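Local coordinates for malonyl CoA-acyl carrier protein transacylase (Bartonella henselae, PDB 3QAT) that catalyses transfer of the malonyl group from malonyl-CoA to acyl carrier protein, a step that feeds bacterial fatty acid biosynthesis, at residues P233-V238 and R264-W269; K147-I152 and C162-D167; N220-V225 and L252-V257; P67-V72 and I281-V286; V275-E280 and L313-V318. All coordinates share one frame; numbering follows the deposited sequence. Where two conformers were deposited one is given.

How the contacts relate
Contact 4 lies nearest the chain centre, about 9 Å from it, and the chain between its segments, 208 residues, contains contacts 1, 2 and 3. Contacts 1 and 3 adjoin the presumed active site. They meet through a probable hydrogen bond from Q256 NE2 to N237 OD1, 2.9 Å. Contact 2 packs a helix on a strand of the mixed sheet and is tied to contact 1 by the salt bridge R264 NE to D167 OD2, 2.8 Å. Contact 1 reaches contact 5 where I267 packs on L278, which lies in a strand of the parallel sheet. That strand runs on into the loop of contact 4. The centres of contacts 2 and 5 are about 33 Å apart.

Contact 1. Residues P233-V238 and R264-W269; sequences PLIANV and RETIEW
I235 sends its two branches to different partners on the helix. CG2 meets the methyl group T266 CG2 at 3.9 Å, the two side chains sliding past each other in opposite directions. The other branch ends in CD1, which lies 3.5 Å from W269 CZ3, oblique to the ring; the two side chains cross at about a right angle. With CG1 beside the backbone N (chi1 -48°), this branch diverges from the CG2 side and reaches the tryptophan. P242 and V240 also pack against W269.

Beside this apolar patch sits a polar link. One water donates to I235 O (2.8 Å) and to T266 OG1 (2.7 Å). It accepts from N237 ND2 at 2.8 Å. The water therefore joins the segments where no direct hydrogen bond does. T266 OG1 is also bonded to R262 O in the preceding turn, which fixes its hydroxyl.

The amide of N237 is held at both ends. ND2 also bonds to G96 O, while OD1 accepts from S98 N and probably from Q256 NE2. G96 and S98 belong to a GxSxG sequence. The arrangement is consistent with the second shell of a nucleophile elbow, as in related acyltransferases.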
# COMPACT_ATOMS: atom_id res chain seq x y z
N PRO A 233 10.55 -8.30 -10.49
CA PRO A 233 9.16 -8.71 -10.36
C PRO A 233 8.43 -8.05 -9.20
O PRO A 233 9.04 -7.74 -8.17
CB PRO A 233 9.24 -10.22 -10.09
CG PRO A 233 10.59 -10.64 -10.59
CD PRO A 233 11.48 -9.46 -10.34
N LEU A 234 7.13 -7.87 -9.40
CA LEU A 234 6.24 -7.44 -8.33
C LEU A 234 5.65 -8.65 -7.60
O LEU A 234 5.06 -9.54 -8.24
CB LEU A 234 5.12 -6.63 -8.97
CG LEU A 234 4.03 -6.17 -7.98
CD1 LEU A 234 4.49 -4.95 -7.17
CD2 LEU A 234 2.69 -5.92 -8.70
N ILE A 235 5.75 -8.68 -6.26
CA ILE A 235 5.06 -9.74 -5.53
C ILE A 235 3.65 -9.21 -5.24
O ILE A 235 3.45 -8.43 -4.30
CB ILE A 235 5.78 -10.12 -4.21
CG1 ILE A 235 7.28 -10.32 -4.43
CG2 ILE A 235 5.11 -11.38 -3.59
CD1 ILE A 235 7.65 -11.33 -5.56
N ALA A 236 2.69 -9.58 -6.07
CA ALA A 236 1.36 -8.97 -6.06
C ALA A 236 0.57 -9.33 -4.82
O ALA A 236 0.62 -10.45 -4.32
CB ALA A 236 0.56 -9.34 -7.32
N ASN A 237 -0.22 -8.37 -4.34
CA ASN A 237 -1.06 -8.56 -3.16
C ASN A 237 -2.04 -9.74 -3.29
O ASN A 237 -2.37 -10.37 -2.28
CB ASN A 237 -1.93 -7.31 -2.88
CG ASN A 237 -1.19 -6.09 -2.37
OD1 ASN A 237 -1.82 -5.05 -2.26
ND2 ASN A 237 0.07 -6.22 -1.97
N VAL A 238 -2.49 -10.04 -4.52
CA VAL A 238 -3.54 -11.02 -4.77
C VAL A 238 -2.94 -12.42 -4.94
O VAL A 238 -3.53 -13.41 -4.50
CB VAL A 238 -4.39 -10.61 -6.02
CG1 VAL A 238 -5.26 -11.76 -6.56
CG2 VAL A 238 -5.26 -9.41 -5.64
N ARG A 264 1.01 -10.64 5.03
CA ARG A 264 1.73 -11.65 5.81
C ARG A 264 2.42 -12.66 4.87
O ARG A 264 3.62 -12.90 4.98
CB ARG A 264 0.76 -12.38 6.76
CG ARG A 264 1.45 -13.53 7.54
CD ARG A 264 0.46 -14.39 8.30
NE ARG A 264 -0.58 -14.99 7.45
CZ ARG A 264 -0.48 -16.16 6.81
NH1 ARG A 264 0.63 -16.88 6.88
NH2 ARG A 264 -1.50 -16.60 6.07
N GLU A 265 1.64 -13.22 3.94
CA GLU A 265 2.17 -14.23 3.02
C GLU A 265 3.24 -13.66 2.11
O GLU A 265 4.20 -14.35 1.75
CB GLU A 265 1.03 -14.82 2.19
CG GLU A 265 0.12 -15.79 2.99
CD GLU A 265 -1.18 -16.07 2.25
OE1 GLU A 265 -2.03 -15.15 2.10
OE2 GLU A 265 -1.36 -17.24 1.82
N THR A 266 3.09 -12.37 1.76
CA THR A 266 4.07 -11.69 0.94
C THR A 266 5.43 -11.63 1.64
O THR A 266 6.44 -11.97 1.05
CB THR A 266 3.57 -10.27 0.56
OG1 THR A 266 2.43 -10.41 -0.29
CG2 THR A 266 4.64 -9.50 -0.19
N ILE A 267 5.44 -11.21 2.90
CA ILE A 267 6.70 -11.10 3.62
C ILE A 267 7.30 -12.49 3.87
O ILE A 267 8.53 -12.69 3.75
CB ILE A 267 6.51 -10.34 4.95
CG1 ILE A 267 6.05 -8.90 4.66
CG2 ILE A 267 7.83 -10.37 5.79
CD1 ILE A 267 6.98 -8.11 3.71
N GLU A 268 6.44 -13.46 4.19
CA GLU A 268 6.91 -14.84 4.37
C GLU A 268 7.52 -15.38 3.08
O GLU A 268 8.59 -16.01 3.13
CB GLU A 268 5.80 -15.74 4.90
CG GLU A 268 5.44 -15.43 6.36
CD GLU A 268 4.26 -16.22 6.90
OE1 GLU A 268 3.54 -16.86 6.12
OE2 GLU A 268 4.03 -16.20 8.13
N TRP A 269 6.86 -15.16 1.94
CA TRP A 269 7.40 -15.60 0.66
C TRP A 269 8.75 -14.94 0.36
O TRP A 269 9.74 -15.60 0.04
CB TRP A 269 6.42 -15.38 -0.51
CG TRP A 269 6.95 -16.06 -1.75
CD1 TRP A 269 6.74 -17.36 -2.11
CD2 TRP A 269 7.84 -15.51 -2.73
NE1 TRP A 269 7.41 -17.64 -3.28
CE2 TRP A 269 8.10 -16.53 -3.69
CE3 TRP A 269 8.43 -14.25 -2.91
CZ2 TRP A 269 8.95 -16.34 -4.79
CZ3 TRP A 269 9.27 -14.05 -4.03
CH2 TRP A 269 9.54 -15.11 -4.94
O HOH W 1 2.04 -8.26 -1.94

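Contact 2. Residues K147-I152 and C162-D167; sequences KDVEEI and CQIAND
I164 leaves its strand with CB directed at the helix, and its side chain carries the whole contact. CB itself only sets the direction. CG1 stands opposite the carbonyl carbon (chi1 -66°) and meets V149 CG1 at 3.9 Å. The chain then runs fully extended, chi2 180°, and delivers CD1 between two helix residues. There CD1 touches E150 CG at 3.6 Å, its closest approach. It also lies 4.1 Å from V149 CG1 and 4.2 Å from V149 CB.

E150 thus contributes its aliphatic stem. It crosses I164 at about a right angle and lies along the exposed margin, while V149 is buried. No hydrogen bond spans the segments. R260 packs on I164 as well.

The strand has a classic beta bulge just beyond, where A165 and N166 both face V174. N166 ND2 bonds to A165 O at 2.9 Å, from above the carbonyl plane.

The order of strands and helices here is that of a ferredoxin-like subdomain. Helix 146-155 lies on one face of the four antiparallel strands of the mixed sheet, with V149 also on L141 and I175. Helix 179-191 packs beside it, as A185 touches both I152 and C162.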
# COMPACT_ATOMS: atom_id res chain seq x y z
N LYS A 147 -8.38 -18.17 9.97
CA LYS A 147 -9.46 -19.15 10.06
C LYS A 147 -10.60 -18.69 10.96
O LYS A 147 -11.77 -18.74 10.57
CB LYS A 147 -8.92 -20.52 10.52
N ASP A 148 -10.25 -18.22 12.16
CA ASP A 148 -11.24 -17.76 13.14
C ASP A 148 -11.96 -16.49 12.67
O ASP A 148 -13.14 -16.31 12.93
CB ASP A 148 -10.59 -17.52 14.50
CG ASP A 148 -10.13 -18.81 15.17
OD1 ASP A 148 -10.38 -19.91 14.62
OD2 ASP A 148 -9.50 -18.71 16.25
N VAL A 149 -11.24 -15.61 11.98
CA VAL A 149 -11.90 -14.41 11.45
C VAL A 149 -12.82 -14.78 10.29
O VAL A 149 -13.90 -14.21 10.16
CB VAL A 149 -10.90 -13.29 11.09
CG1 VAL A 149 -11.65 -12.07 10.48
CG2 VAL A 149 -10.13 -12.87 12.32
N GLU A 150 -12.40 -15.74 9.45
CA GLU A 150 -13.25 -16.22 8.34
C GLU A 150 -14.55 -16.81 8.89
O GLU A 150 -15.63 -16.61 8.32
CB GLU A 150 -12.47 -17.22 7.44
CG GLU A 150 -11.46 -16.50 6.52
CD GLU A 150 -10.55 -17.42 5.69
OE1 GLU A 150 -10.40 -18.62 6.01
OE2 GLU A 150 -9.97 -16.92 4.69
N GLU A 151 -14.45 -17.48 10.03
CA GLU A 151 -15.61 -18.01 10.71
C GLU A 151 -16.54 -16.89 11.22
O GLU A 151 -17.76 -16.97 11.07
CB GLU A 151 -15.17 -18.94 11.84
CG GLU A 151 -16.26 -19.90 12.29
CD GLU A 151 -15.99 -20.45 13.68
OE1 GLU A 151 -14.81 -20.52 14.10
OE2 GLU A 151 -16.98 -20.81 14.36
N ILE A 152 -15.96 -15.82 11.78
CA ILE A 152 -16.76 -14.67 12.19
C ILE A 152 -17.49 -14.06 10.98
O ILE A 152 -18.64 -13.67 11.08
CB ILE A 152 -15.92 -13.57 12.89
CG1 ILE A 152 -15.35 -14.11 14.22
CG2 ILE A 152 -16.78 -12.35 13.16
CD1 ILE A 152 -14.36 -13.18 14.91
N CYS A 162 -19.26 -9.38 5.14
CA CYS A 162 -18.04 -9.06 5.91
C CYS A 162 -16.93 -9.95 5.41
O CYS A 162 -17.09 -11.17 5.31
CB CYS A 162 -18.29 -9.28 7.41
SG CYS A 162 -16.91 -8.84 8.51
N GLN A 163 -15.79 -9.35 5.06
CA GLN A 163 -14.70 -10.07 4.43
C GLN A 163 -13.38 -9.66 5.05
O GLN A 163 -13.28 -8.60 5.67
CB GLN A 163 -14.66 -9.72 2.93
CG GLN A 163 -15.79 -10.35 2.16
CD GLN A 163 -15.82 -9.86 0.73
OE1 GLN A 163 -16.11 -8.71 0.48
NE2 GLN A 163 -15.53 -10.75 -0.21
N ILE A 164 -12.36 -10.51 4.92
CA ILE A 164 -11.00 -10.11 5.31
C ILE A 164 -10.41 -9.17 4.25
O ILE A 164 -10.24 -9.57 3.09
CB ILE A 164 -10.09 -11.33 5.54
CG1 ILE A 164 -10.61 -12.13 6.75
CG2 ILE A 164 -8.62 -10.89 5.73
CD1 ILE A 164 -9.78 -13.38 7.07
N ALA A 165 -10.11 -7.94 4.66
CA ALA A 165 -9.52 -6.93 3.77
C ALA A 165 -7.99 -6.99 3.77
O ALA A 165 -7.36 -6.82 2.73
CB ALA A 165 -9.98 -5.55 4.21
N ASN A 166 -7.39 -7.17 4.94
CA ASN A 166 -5.92 -7.29 5.00
C ASN A 166 -5.57 -8.45 5.92
O ASN A 166 -6.17 -8.59 7.01
CB ASN A 166 -5.23 -6.13 5.73
CG ASN A 166 -5.32 -4.74 5.08
OD1 ASN A 166 -4.80 -3.82 5.72
ND2 ASN A 166 -5.89 -4.56 3.86
N ASP A 167 -4.56 -9.23 5.57
CA ASP A 167 -3.95 -10.15 6.49
C ASP A 167 -2.53 -9.58 6.67
O ASP A 167 -1.67 -9.77 5.80
CB ASP A 167 -3.92 -11.57 5.87
CG ASP A 167 -3.15 -12.58 6.72
OD1 ASP A 167 -3.02 -12.38 7.94
OD2 ASP A 167 -2.66 -13.60 6.17

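Contact 3. Residues N220-V225 and L252-V257; sequences NALLTV and LLVQQV
No ring, amide or carboxylate takes part where L222 meets L253 and V254; the interface is made of methyl and methylene groups. The flat group that matters nearby is the Q256 amide, about a turn along the second helix and not in touch with residues 220-225. Its OE1 accepts from R123 NH2. Its NE2 makes a weak bond to S98 OG.

L222 is the single side chain that bridges from the first helix. Its chi2 of 163° places CD1 as the extension of the chain, pointing at the second helix. CD1 lies 3.9 Å from L253 CB and 4.1 Å from V254 CG2, so it rests against two successive residues. The second methyl, CD2, meets L253 CD1 at 4.1 Å. The leucine side chains cross at about a right angle. These are ordinary van der Waals distances, and the backbones stay well apart, with 8.5 Å from L222 CA to V254 CA.

Earlier turns of helix 212-224 extend the contact, with A215 and K219 on V254. L119 of helix 113-129 and F111 of a loop pack on L222, and Y102 and L105 of helix 100-107 on L253. This is helix-to-helix packing next to the presumed active site. Q256 O accepts from H207 ND1, an arrangement like that of the serine-histidine pair in related malonyltransferases, where a backbone carbonyl orients the histidine.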
# COMPACT_ATOMS: atom_id res chain seq x y z
N ASN A 220 -10.82 0.28 -16.57
CA ASN A 220 -10.84 1.21 -17.71
C ASN A 220 -9.60 2.11 -17.75
O ASN A 220 -9.02 2.35 -18.81
CB ASN A 220 -12.12 2.02 -17.70
CG ASN A 220 -13.32 1.20 -18.13
OD1 ASN A 220 -13.18 0.21 -18.85
ND2 ASN A 220 -14.51 1.59 -17.67
N ALA A 221 -9.16 2.57 -16.58
CA ALA A 221 -7.97 3.42 -16.55
C ALA A 221 -6.70 2.66 -16.92
O ALA A 221 -5.84 3.19 -17.63
CB ALA A 221 -7.81 4.09 -15.16
N LEU A 222 -6.58 1.44 -16.43
CA LEU A 222 -5.37 0.65 -16.68
C LEU A 222 -5.28 0.15 -18.12
O LEU A 222 -4.16 -0.05 -18.62
CB LEU A 222 -5.29 -0.51 -15.70
CG LEU A 222 -4.94 -0.09 -14.28
CD1 LEU A 222 -5.30 -1.24 -13.35
CD2 LEU A 222 -3.45 0.22 -14.20
N LEU A 223 -6.43 -0.03 -18.77
CA LEU A 223 -6.43 -0.41 -20.19
C LEU A 223 -5.77 0.61 -21.10
O LEU A 223 -5.19 0.23 -22.13
CB LEU A 223 -7.86 -0.64 -20.69
CG LEU A 223 -8.44 -2.01 -20.36
CD1 LEU A 223 -9.97 -2.00 -20.53
CD2 LEU A 223 -7.78 -3.09 -21.24
N THR A 224 -5.84 1.89 -20.77
CA THR A 224 -5.36 2.87 -21.76
C THR A 224 -3.93 3.34 -21.49
O THR A 224 -3.25 3.82 -22.40
CB THR A 224 -6.34 4.03 -21.91
OG1 THR A 224 -6.50 4.70 -20.66
CG2 THR A 224 -7.71 3.51 -22.38
N VAL A 225 -3.47 3.17 -20.25
CA VAL A 225 -2.17 3.70 -19.86
C VAL A 225 -1.03 2.94 -20.52
O VAL A 225 -1.08 1.71 -20.66
CB VAL A 225 -2.02 3.69 -18.29
CG1 VAL A 225 -1.85 2.29 -17.72
CG2 VAL A 225 -0.90 4.57 -17.85
N LEU A 252 -4.45 -8.26 -12.05
CA LEU A 252 -4.26 -8.40 -10.60
C LEU A 252 -4.47 -7.11 -9.82
O LEU A 252 -4.96 -7.17 -8.70
CB LEU A 252 -2.88 -8.97 -10.30
CG LEU A 252 -2.59 -10.38 -10.81
CD1 LEU A 252 -1.10 -10.62 -10.72
CD2 LEU A 252 -3.37 -11.45 -10.01
N LEU A 253 -4.13 -5.97 -10.43
CA LEU A 253 -4.46 -4.65 -9.81
C LEU A 253 -5.98 -4.44 -9.72
O LEU A 253 -6.48 -3.90 -8.71
CB LEU A 253 -3.81 -3.50 -10.57
CG LEU A 253 -2.28 -3.44 -10.53
CD1 LEU A 253 -1.83 -2.33 -11.46
CD2 LEU A 253 -1.79 -3.14 -9.11
N VAL A 254 -6.72 -4.86 -10.75
CA VAL A 254 -8.17 -4.77 -10.71
C VAL A 254 -8.76 -5.70 -9.63
O VAL A 254 -9.63 -5.29 -8.83
CB VAL A 254 -8.78 -5.07 -12.12
CG1 VAL A 254 -10.30 -5.14 -12.04
CG2 VAL A 254 -8.36 -3.99 -13.14
N GLN A 255 -8.29 -6.95 -9.61
CA GLN A 255 -8.73 -7.93 -8.61
C GLN A 255 -8.42 -7.46 -7.18
O GLN A 255 -9.19 -7.71 -6.24
CB GLN A 255 -8.05 -9.27 -8.85
CG GLN A 255 -8.46 -9.96 -10.14
CD GLN A 255 -7.57 -11.17 -10.43
OE1 GLN A 255 -7.27 -11.97 -9.54
NE2 GLN A 255 -7.13 -11.29 -11.68
N GLN A 256 -7.28 -6.78 -7.04
CA GLN A 256 -6.82 -6.29 -5.74
C GLN A 256 -7.85 -5.37 -5.06
O GLN A 256 -8.02 -5.39 -3.83
CB GLN A 256 -5.48 -5.58 -5.95
CG GLN A 256 -4.65 -5.37 -4.68
CD GLN A 256 -5.06 -4.16 -3.91
OE1 GLN A 256 -5.90 -3.36 -4.36
NE2 GLN A 256 -4.48 -4.01 -2.72
N VAL A 257 -8.56 -4.58 -5.85
CA VAL A 257 -9.48 -3.58 -5.30
C VAL A 257 -10.56 -4.20 -4.42
O VAL A 257 -10.92 -3.63 -3.40
CB VAL A 257 -10.10 -2.76 -6.47
CG1 VAL A 257 -11.26 -1.87 -6.00
CG2 VAL A 257 -8.98 -1.93 -7.16

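Contact 4. Residues P67-V72 and I281-V286; sequences PALMAV and IGSGKV
L69 O and S283 N are joined by one water. It donates to L69 O at 2.8 Å and accepts from S283 N at 2.9 Å. The helix and the loop are thus linked through backbone atoms, with no direct hydrogen bond between the two segments.

Apolar contacts frame the water. L69 CD2 touches S283 CB at 3.8 Å. V72 lays CG1 against the peptide between G282 and S283, 3.6 Å from S283 N and 3.8 Å from G282 C. That branch stands opposite the backbone N of V72 (chi1 176°). The backbones come close here, with V72 CA 5.2 Å from G282 CA.

The loop lies between strand 275-281 of the parallel sheet and helix 286-294, and K285 is the N-cap of that helix. The loop thus makes a strand-to-helix connection of the alpha/beta fold. G282 has backbone angles (phi 122°, psi -139°) that suit glycine, because a side chain would collide with the carbonyl O of I281.

S283 OG bonds to S16 O, in another loop. I281 O bonds to S73 OG, a second tie to helix 62-82. M21 packs on both V72 and S283.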
# COMPACT_ATOMS: atom_id res chain seq x y z
N PRO A 67 -2.07 9.38 -4.17
CA PRO A 67 -0.96 9.95 -4.95
C PRO A 67 0.11 10.56 -4.04
O PRO A 67 1.31 10.52 -4.39
CB PRO A 67 -1.64 11.02 -5.84
CG PRO A 67 -2.98 11.34 -5.12
CD PRO A 67 -3.38 10.00 -4.50
N ALA A 68 -0.29 11.09 -2.86
CA ALA A 68 0.74 11.70 -1.96
C ALA A 68 1.76 10.70 -1.43
O ALA A 68 2.96 10.97 -1.42
CB ALA A 68 0.08 12.40 -0.78
N LEU A 69 1.28 9.54 -0.97
CA LEU A 69 2.20 8.52 -0.45
C LEU A 69 3.12 8.01 -1.55
O LEU A 69 4.32 7.77 -1.31
CB LEU A 69 1.43 7.36 0.21
CG LEU A 69 1.02 7.70 1.66
CD1 LEU A 69 -0.07 6.73 2.15
CD2 LEU A 69 2.24 7.63 2.59
N MET A 70 2.57 7.84 -2.76
CA MET A 70 3.39 7.40 -3.88
C MET A 70 4.48 8.45 -4.16
O MET A 70 5.64 8.09 -4.38
CB MET A 70 2.52 7.15 -5.13
CG MET A 70 3.29 6.70 -6.40
SD MET A 70 3.97 8.11 -7.32
CE MET A 70 2.49 8.99 -7.80
N ALA A 71 4.12 9.73 -4.11
CA ALA A 71 5.11 10.81 -4.38
C ALA A 71 6.27 10.72 -3.38
O ALA A 71 7.42 10.83 -3.78
CB ALA A 71 4.46 12.18 -4.28
N VAL A 72 5.97 10.53 -2.10
CA VAL A 72 7.04 10.42 -1.11
C VAL A 72 7.94 9.23 -1.44
O VAL A 72 9.16 9.35 -1.43
CB VAL A 72 6.49 10.30 0.31
CG1 VAL A 72 7.63 10.10 1.33
CG2 VAL A 72 5.68 11.56 0.65
N ILE A 281 10.22 1.91 1.68
CA ILE A 281 10.62 3.09 0.92
C ILE A 281 9.54 4.15 1.02
O ILE A 281 8.43 3.94 0.53
CB ILE A 281 10.80 2.71 -0.58
CG1 ILE A 281 11.81 1.57 -0.79
CG2 ILE A 281 11.22 3.96 -1.39
CD1 ILE A 281 13.22 1.87 -0.24
N GLY A 282 9.84 5.29 1.64
CA GLY A 282 8.87 6.40 1.72
C GLY A 282 8.52 6.83 3.13
O GLY A 282 9.38 6.92 4.00
N SER A 283 7.24 7.12 3.36
CA SER A 283 6.78 7.71 4.64
C SER A 283 6.49 6.65 5.71
O SER A 283 5.76 5.70 5.46
CB SER A 283 5.49 8.50 4.38
OG SER A 283 5.08 9.16 5.59
N GLY A 284 7.05 6.85 6.91
CA GLY A 284 6.65 6.07 8.09
C GLY A 284 7.37 4.74 8.30
O GLY A 284 8.27 4.35 7.54
N LYS A 285 6.95 4.05 9.36
CA LYS A 285 7.59 2.79 9.73
C LYS A 285 6.57 1.68 9.89
O LYS A 285 6.84 0.68 10.57
CB LYS A 285 8.49 2.95 10.97
CG LYS A 285 7.83 3.56 12.13
CD LYS A 285 8.81 3.68 13.32
CE LYS A 285 9.86 4.74 13.11
NZ LYS A 285 10.77 4.76 14.31
N VAL A 286 5.41 1.83 9.23
CA VAL A 286 4.32 0.87 9.38
C VAL A 286 4.68 -0.54 8.85
O VAL A 286 4.53 -1.53 9.59
CB VAL A 286 3.02 1.36 8.70
CG1 VAL A 286 1.92 0.29 8.82
CG2 VAL A 286 2.57 2.66 9.37
O HOH W 2 5.45 6.70 1.07

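Contact 5. Residues V275-E280 and L313-V318; sequences VNTLFE and LRVLGV
The CZ and CE2 end of F279 packs closely against V315 and L316, while the T277 end of the contact is looser. The ring's CZ lies 3.7 Å from V315 CG1, which sits at the edge near the ring plane. L316 CD2 approaches CE2 of F279 at the same distance, but obliquely. Both aliphatic side chains slide past the phenylalanine in opposite directions to it. Within its own strand F279 carries T277 CG2 over one face, 3.6 Å above the plane and offset toward the rim.

Strand 275-281 belongs to the four-stranded parallel sheet of the alpha/beta domain, and helix 306-316 covers this side of it. A7, L301 and V303 of the adjacent strands also pack on F279. L278 packs on I267 and I270 of helix 263-272.

At the looser end T277 CG2 and V315 CG1 meet tip to tip at 4.2 Å. V315 is exposed to solvent although its CG1 branch faces the sheet. The helix then ends in a Schellman motif. V318 N bonds to L313 O (3.0 Å) and G317 N to R314 O (3.1 Å), with G317 at positive phi, 75°. The C-terminal residue V318 is exposed, and K90 NZ bonds to L316 O.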
# COMPACT_ATOMS: atom_id res chain seq x y z
N VAL A 275 15.83 -13.42 0.04
CA VAL A 275 15.94 -12.06 0.57
C VAL A 275 16.07 -12.04 2.09
O VAL A 275 15.27 -12.67 2.79
CB VAL A 275 14.72 -11.20 0.13
CG1 VAL A 275 14.72 -9.83 0.81
CG2 VAL A 275 14.70 -11.03 -1.39
N ASN A 276 17.06 -11.31 2.59
CA ASN A 276 17.25 -11.15 4.04
C ASN A 276 17.08 -9.72 4.57
O ASN A 276 17.16 -9.50 5.77
CB ASN A 276 18.57 -11.80 4.54
CG ASN A 276 19.86 -11.11 4.03
OD1 ASN A 276 20.97 -11.58 4.35
ND2 ASN A 276 19.74 -10.04 3.23
N THR A 277 16.85 -8.77 3.66
CA THR A 277 16.72 -7.38 4.07
C THR A 277 15.50 -6.78 3.38
O THR A 277 15.41 -6.81 2.16
CB THR A 277 17.97 -6.53 3.73
OG1 THR A 277 19.13 -7.11 4.33
CG2 THR A 277 17.83 -5.11 4.27
N LEU A 278 14.57 -6.26 4.17
CA LEU A 278 13.36 -5.64 3.62
C LEU A 278 13.42 -4.15 3.88
O LEU A 278 13.44 -3.74 5.05
CB LEU A 278 12.13 -6.19 4.34
CG LEU A 278 11.78 -7.66 4.17
CD1 LEU A 278 10.79 -8.04 5.27
CD2 LEU A 278 11.16 -7.91 2.82
N PHE A 279 13.43 -3.36 2.81
CA PHE A 279 13.47 -1.91 2.94
C PHE A 279 12.03 -1.40 2.76
O PHE A 279 11.31 -1.91 1.92
CB PHE A 279 14.35 -1.30 1.85
CG PHE A 279 15.80 -1.58 2.01
CD1 PHE A 279 16.57 -0.84 2.90
CD2 PHE A 279 16.40 -2.59 1.27
CE1 PHE A 279 17.95 -1.09 3.03
CE2 PHE A 279 17.75 -2.86 1.39
CZ PHE A 279 18.52 -2.10 2.26
N GLU A 280 11.65 -0.45 3.61
CA GLU A 280 10.38 0.30 3.49
C GLU A 280 10.70 1.68 2.90
O GLU A 280 11.35 2.52 3.55
CB GLU A 280 9.72 0.42 4.88
CG GLU A 280 8.41 1.22 4.83
CD GLU A 280 7.59 1.13 6.12
OE1 GLU A 280 8.18 0.77 7.19
OE2 GLU A 280 6.34 1.37 6.03
N LEU A 313 21.95 2.51 0.86
CA LEU A 313 22.90 2.39 -0.25
C LEU A 313 24.13 1.56 0.16
O LEU A 313 24.64 0.77 -0.64
CB LEU A 313 23.32 3.76 -0.76
CG LEU A 313 22.20 4.55 -1.44
CD1 LEU A 313 22.58 6.00 -1.62
CD2 LEU A 313 21.80 3.92 -2.79
N ARG A 314 24.58 1.72 1.40
CA ARG A 314 25.68 0.91 1.95
C ARG A 314 25.31 -0.58 2.08
O ARG A 314 26.11 -1.46 1.73
CB ARG A 314 26.12 1.48 3.29
CG ARG A 314 26.67 2.91 3.19
CD ARG A 314 27.38 3.39 4.47
NE ARG A 314 26.70 2.97 5.71
CZ ARG A 314 25.89 3.74 6.45
NH1 ARG A 314 25.64 5.01 6.10
NH2 ARG A 314 25.33 3.23 7.55
N VAL A 315 24.11 -0.85 2.59
CA VAL A 315 23.65 -2.23 2.75
C VAL A 315 23.53 -2.92 1.38
O VAL A 315 23.87 -4.10 1.24
CB VAL A 315 22.30 -2.26 3.54
CG1 VAL A 315 21.65 -3.64 3.52
CG2 VAL A 315 22.52 -1.79 4.98
N LEU A 316 23.07 -2.17 0.37
CA LEU A 316 22.93 -2.67 -1.00
C LEU A 316 24.26 -2.80 -1.74
O LEU A 316 24.31 -3.41 -2.81
CB LEU A 316 21.98 -1.77 -1.81
CG LEU A 316 20.53 -1.77 -1.31
CD1 LEU A 316 19.79 -0.59 -1.90
CD2 LEU A 316 19.82 -3.06 -1.67
N GLY A 317 25.31 -2.20 -1.20
CA GLY A 317 26.65 -2.25 -1.82
C GLY A 317 26.79 -1.35 -3.04
O GLY A 317 27.56 -1.64 -3.96
N VAL A 318 26.03 -0.25 -3.04
CA VAL A 318 26.10 0.76 -4.11
C VAL A 318 27.43 1.52 -4.07
O VAL A 318 28.13 1.59 -5.08
CB VAL A 318 24.90 1.74 -4.04
CG1 VAL A 318 25.11 2.95 -4.95
CG2 VAL A 318 23.62 1.02 -4.40
OXT VAL A 318 27.85 2.08 -3.05